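Uncharacterized protein (PDB 6PTM) is probably an exo-acting carrageenase of glycoside hydrolase family 42 that trims sugar units from the ends of carrageenan chains. Local coordinates at residues Ser133-Val138 against Leu143-Thr148. Residues are numbered along the deposited sequence; the frame is centred on the assembly and turned at random. Where two conformers were deposited one is given.
Sequences SELEAV and LKRLPT
Leu143, a few residues beyond the end of helix 109-139, lays its side chain against Ala137, whose CB lies 3.7 Å from Leu143 CD1. The same CD1 runs on to the methylene CG of Glu134, one turn earlier, while Val138 CG2 sits 4.0 Å from Leu143 CB. Beyond this apolar patch the guanidinium of Arg145 reaches back alongside the helix, its chain bent at CG-CD (chi3 -70°), with Val138 CG2 over one face. Leu135 CD1 comes 4.1 Å from Arg145 NH1, and the buried Leu135 also packs on Leu57, Ile58 and Ala61 of helix 44-63. Glu134 OE2 meets the guanidinium edge in a weak hydrogen bond and salt bridge from Arg145 NH2, 3.2 Å long; carboxylate and guanidinium planes stand nearly perpendicular, 84° apart, so this is no two-pronged pairing. Water 1 closes a second path, giving a proton to Glu134 OE2 and accepting one from Arg145 NE. Past helix 109-139 the chain turns by roughly a right angle and leaves toward strand 157-159. The charges extend to the start of helix 69-90: Arg145 NH2 also pairs with Glu71 and Glu134 OE1 with Lys70, while Arg145 NH1 donates to the carbonyl of Asn67, just before that helix. A methionine in place of Arg145 would probably leave Glu71 and Glu134 without this shared positive partner and break the water link. The backbone side is looser: Leu143 N reaches Ala137 O only through a weak 3.5 Å hydrogen bond, and water 2 bridges two carbonyls, donating to Val138 O (2.8 Å) and Leu143 O (2.6 Å).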
# COMPACT_ATOMS: atom_id res chain seq x y z
N SER A 133 -2.14 -29.22 17.12
CA SER A 133 -0.71 -29.36 17.51
C SER A 133 -0.23 -28.15 18.29
O SER A 133 0.45 -28.32 19.32
CB SER A 133 0.14 -29.55 16.33
OG SER A 133 -0.22 -30.78 15.77
N GLU A 134 -0.53 -26.96 17.78
CA GLU A 134 -0.04 -25.74 18.43
C GLU A 134 -0.66 -25.65 19.83
O GLU A 134 0.09 -25.46 20.81
CB GLU A 134 -0.35 -24.47 17.65
CG GLU A 134 0.22 -23.24 18.36
CD GLU A 134 0.18 -21.93 17.59
OE1 GLU A 134 -0.27 -21.96 16.45
OE2 GLU A 134 0.54 -20.87 18.17
N LEU A 135 -1.98 -25.72 19.94
CA LEU A 135 -2.65 -25.52 21.25
C LEU A 135 -2.21 -26.60 22.26
O LEU A 135 -2.04 -26.23 23.45
CB LEU A 135 -4.16 -25.51 21.03
CG LEU A 135 -5.00 -25.05 22.22
CD1 LEU A 135 -4.52 -23.72 22.78
CD2 LEU A 135 -6.48 -24.97 21.81
N GLU A 136 -2.03 -27.85 21.85
CA GLU A 136 -1.56 -28.92 22.78
C GLU A 136 -0.17 -28.56 23.31
O GLU A 136 0.04 -28.73 24.51
CB GLU A 136 -1.59 -30.28 22.09
CG GLU A 136 -3.00 -30.74 21.77
CD GLU A 136 -3.49 -31.92 22.60
OE1 GLU A 136 -3.14 -31.98 23.81
OE2 GLU A 136 -4.21 -32.76 22.03
N ALA A 137 0.72 -28.00 22.48
CA ALA A 137 2.05 -27.53 22.90
C ALA A 137 1.90 -26.36 23.87
O ALA A 137 2.69 -26.28 24.84
CB ALA A 137 2.87 -27.16 21.68
N VAL A 138 1.01 -25.42 23.56
CA VAL A 138 0.76 -24.26 24.46
C VAL A 138 0.23 -24.79 25.80
O VAL A 138 0.71 -24.33 26.84
CB VAL A 138 -0.20 -23.24 23.83
CG1 VAL A 138 -0.62 -22.21 24.86
CG2 VAL A 138 0.42 -22.57 22.61
N LEU A 143 5.37 -24.15 24.14
CA LEU A 143 5.36 -22.87 23.39
C LEU A 143 4.85 -21.80 24.35
O LEU A 143 3.87 -22.07 25.08
CB LEU A 143 4.42 -22.94 22.19
CG LEU A 143 4.72 -24.01 21.14
CD1 LEU A 143 3.67 -24.00 20.03
CD2 LEU A 143 6.11 -23.85 20.54
N LYS A 144 5.50 -20.65 24.33
CA LYS A 144 5.02 -19.50 25.13
C LYS A 144 4.11 -18.66 24.24
O LYS A 144 4.55 -18.22 23.18
CB LYS A 144 6.23 -18.72 25.67
CG LYS A 144 5.87 -17.51 26.54
CD LYS A 144 7.08 -16.83 27.18
CE LYS A 144 8.01 -16.23 26.15
NZ LYS A 144 7.56 -14.88 25.79
N ARG A 145 2.86 -18.46 24.65
CA ARG A 145 1.90 -17.60 23.91
C ARG A 145 1.88 -16.20 24.51
O ARG A 145 1.48 -16.05 25.63
CB ARG A 145 0.49 -18.18 23.94
CG ARG A 145 -0.53 -17.31 23.22
CD ARG A 145 -1.71 -18.14 22.82
NE ARG A 145 -1.38 -19.07 21.74
CZ ARG A 145 -2.27 -19.88 21.19
NH1 ARG A 145 -3.51 -19.87 21.63
NH2 ARG A 145 -1.95 -20.67 20.18
N LEU A 146 2.24 -15.19 23.73
CA LEU A 146 2.19 -13.80 24.19
C LEU A 146 0.74 -13.39 24.33
O LEU A 146 -0.11 -13.88 23.58
CB LEU A 146 2.91 -12.93 23.18
CG LEU A 146 4.40 -13.20 23.07
CD1 LEU A 146 5.02 -12.29 22.03
CD2 LEU A 146 5.08 -13.02 24.43
N PRO A 147 0.44 -12.46 25.26
CA PRO A 147 -0.86 -11.83 25.32
C PRO A 147 -1.22 -11.17 23.99
O PRO A 147 -0.34 -10.54 23.34
CB PRO A 147 -0.72 -10.74 26.40
CG PRO A 147 0.51 -11.13 27.22
CD PRO A 147 1.40 -11.90 26.26
N THR A 148 -2.50 -11.22 23.62
CA THR A 148 -2.99 -10.61 22.36
C THR A 148 -4.42 -10.16 22.59
O THR A 148 -5.15 -10.84 23.30
CB THR A 148 -2.79 -11.58 21.18
OG1 THR A 148 -2.89 -10.82 19.98
CG2 THR A 148 -3.80 -12.71 21.15
O HOH W 1 1.35 -19.83 20.49
O HOH W 2 2.44 -22.23 27.24